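PDB 4NQ3: cyanuric acid amidohydrolase from Azorhizobium caulinodans, which catalyses the hydrolytic ring opening of cyanuric acid to carboxybiuret, which decarboxylates spontaneously to biuret, a step in the breakdown of s-triazine herbicides such as atrazine. Local coordinates for residues Cys157-Ala162 / Cys225-Glu230. Residues are numbered along the deposited sequence; the frame is centred on the assembly and turned at random.
Sequences CPLLTA and CSSGIE. With BR8 (barbituric acid), chain C; SO4 (sulfate ion), chain H.
Ser-227 faces two ways: its side chain grips the 157-162 segment while its backbone holds one edge of barbituric acid through both its N-H and its carbonyl oxygen. With OG anti to the backbone N (chi1 -173°), the hydroxyl donates to Pro-158 O at 2.7 Å, approaching from well above the carbonyl plane; Ser-187 OG is a second partner of that oxygen. On the ligand side, Ser-227 N lies 2.6 Å from BR8 O8, and BR8 N1 donates back to Ser-227 O. A parallel bridge pairs Cys-157 with Ser-227: Cys-157 N donates to Ser-226 O in a fairly straight bond (N-H...O 162°), and Gly-228 N returns to Cys-157 O. These bonds join strand 223-227, outermost within its four-stranded sheet, to strand 150-157 in what is probably the second of the enzyme's three repeating units. Next to the bridge, Lys-156 NZ of strand 150-157 is hydrogen-bonded to OG of the nucleophile Ser-226, the Ser-Lys dyad of this unit. Beyond the strands, Leu-159 lays CD2 against the backbone at Gly-228 C, 3.5 Å away, and one water links Leu-159 N to Gly-228 O. Farther along, Thr-161 CG2 meets Ile-229 CD1 at 3.7 Å, the two side chains crossing at about a right angle next to a sulfate.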
loop_
_atom_site.group_PDB
_atom_site.type_symbol
_atom_site.label_atom_id
_atom_site.label_comp_id
_atom_site.label_asym_id
_atom_site.label_seq_id
_atom_site.Cartn_x
_atom_site.Cartn_y
_atom_site.Cartn_z
ATOM N N CYS A 157 -2.895 -4.460 23.829
ATOM C CA CYS A 157 -1.661 -5.193 24.122
ATOM C C CYS A 157 -0.511 -4.725 23.246
ATOM O O CYS A 157 -0.729 -4.123 22.203
ATOM C CB CYS A 157 -1.864 -6.690 23.915
ATOM S SG CYS A 157 -2.501 -7.047 22.246
ATOM N N PRO A 158 0.722 -5.058 23.639
ATOM C CA PRO A 158 1.909 -4.561 22.944
ATOM C C PRO A 158 2.212 -5.359 21.696
ATOM O O PRO A 158 1.382 -6.189 21.320
ATOM C CB PRO A 158 3.016 -4.722 23.995
ATOM C CG PRO A 158 2.571 -5.836 24.827
ATOM C CD PRO A 158 1.073 -5.735 24.899
ATOM N N LEU A 159 3.340 -5.067 21.042
ATOM C CA LEU A 159 3.799 -5.834 19.885
ATOM C C LEU A 159 5.311 -5.757 19.825
ATOM O O LEU A 159 5.927 -5.075 20.639
ATOM C CB LEU A 159 3.176 -5.308 18.590
ATOM C CG LEU A 159 3.407 -3.823 18.249
ATOM C CD1 LEU A 159 4.828 -3.572 17.757
ATOM C CD2 LEU A 159 2.409 -3.343 17.237
ATOM N N LEU A 160 5.906 -6.421 18.845
ATOM C CA LEU A 160 7.356 -6.377 18.673
ATOM C C LEU A 160 7.784 -5.638 17.396
ATOM O O LEU A 160 7.183 -5.786 16.323
ATOM C CB LEU A 160 7.932 -7.794 18.646
ATOM C CG LEU A 160 7.688 -8.636 19.895
ATOM C CD1 LEU A 160 8.344 -9.989 19.745
ATOM C CD2 LEU A 160 8.241 -7.922 21.116
ATOM N N THR A 161 8.821 -4.824 17.527
ATOM C CA THR A 161 9.481 -4.242 16.373
ATOM C C THR A 161 10.847 -4.895 16.222
ATOM O O THR A 161 11.316 -5.579 17.135
ATOM C CB THR A 161 9.670 -2.742 16.515
ATOM O OG1 THR A 161 10.557 -2.504 17.615
ATOM C CG2 THR A 161 8.322 -2.042 16.749
ATOM N N ALA A 162 11.494 -4.672 15.082
ATOM C CA ALA A 162 12.829 -5.213 14.867
ATOM C C ALA A 162 13.744 -4.839 16.040
ATOM O O ALA A 162 14.442 -5.704 16.589
ATOM C CB ALA A 162 13.399 -4.712 13.542
ATOM N N CYS A 225 -9.176 -8.073 21.420
ATOM C CA CYS A 225 -7.813 -7.603 21.630
ATOM C C CYS A 225 -7.276 -6.764 20.491
ATOM O O CYS A 225 -7.478 -7.079 19.319
ATOM C CB CYS A 225 -6.920 -8.795 21.863
ATOM S SG CYS A 225 -7.602 -9.743 23.216
ATOM N N SER A 226 -6.592 -5.690 20.854
ATOM C CA SER A 226 -6.065 -4.723 19.908
ATOM C C SER A 226 -4.612 -4.423 20.283
ATOM O O SER A 226 -4.314 -4.034 21.426
ATOM C CB SER A 226 -6.919 -3.454 19.920
ATOM O OG SER A 226 -6.395 -2.466 19.064
ATOM N N SER A 227 -3.709 -4.647 19.335
ATOM C CA SER A 227 -2.281 -4.533 19.589
ATOM C C SER A 227 -1.797 -3.148 19.131
ATOM O O SER A 227 -2.404 -2.533 18.271
ATOM C CB SER A 227 -1.540 -5.670 18.878
ATOM O OG SER A 227 -0.162 -5.715 19.206
ATOM N N GLY A 228 -0.723 -2.635 19.716
ATOM C CA GLY A 228 -0.240 -1.332 19.325
ATOM C C GLY A 228 1.214 -1.112 19.678
ATOM O O GLY A 228 1.734 -1.683 20.625
ATOM N N ILE A 229 1.881 -0.271 18.906
ATOM C CA ILE A 229 3.297 -0.022 19.119
ATOM C C ILE A 229 3.538 0.905 20.296
ATOM O O ILE A 229 4.666 1.013 20.782
ATOM C CB ILE A 229 3.951 0.578 17.851
ATOM C CG1 ILE A 229 5.468 0.602 17.972
ATOM C CG2 ILE A 229 3.433 1.966 17.584
ATOM C CD1 ILE A 229 6.127 0.939 16.648
ATOM N N GLU A 230 2.478 1.553 20.773
ATOM C CA GLU A 230 2.626 2.668 21.715
ATOM C C GLU A 230 2.551 2.324 23.201
ATOM O O GLU A 230 2.502 3.226 24.025
ATOM C CB GLU A 230 1.560 3.731 21.439
ATOM C CG GLU A 230 0.102 3.285 21.652
ATOM C CD GLU A 230 -0.433 2.524 20.429
ATOM O OE1 GLU A 230 0.293 2.515 19.409
ATOM O OE2 GLU A 230 -1.578 1.995 20.453
HETATM N N1 BR8 C . -4.385 -2.880 16.312
HETATM C C2 BR8 C . -4.989 -1.802 15.763
HETATM O O2 BR8 C . -4.430 -0.725 15.851
HETATM N N3 BR8 C . -6.187 -1.930 15.119
HETATM C C4 BR8 C . -6.839 -3.183 14.996
HETATM O O4 BR8 C . -7.911 -3.260 14.404
HETATM C C5 BR8 C . -6.284 -4.471 15.608
HETATM C C6 BR8 C . -4.951 -4.151 16.271
HETATM O O8 BR8 C . -4.326 -5.045 16.795
HETATM S S SO4 H . 10.710 0.971 19.017
HETATM O O1 SO4 H . 10.358 2.305 19.520
HETATM O O2 SO4 H . 11.355 1.015 17.694
HETATM O O3 SO4 H . 9.446 0.250 18.937
HETATM O O4 SO4 H . 11.602 0.277 19.958
HETATM O O HOH W 1 3.793 -2.186 22.038
#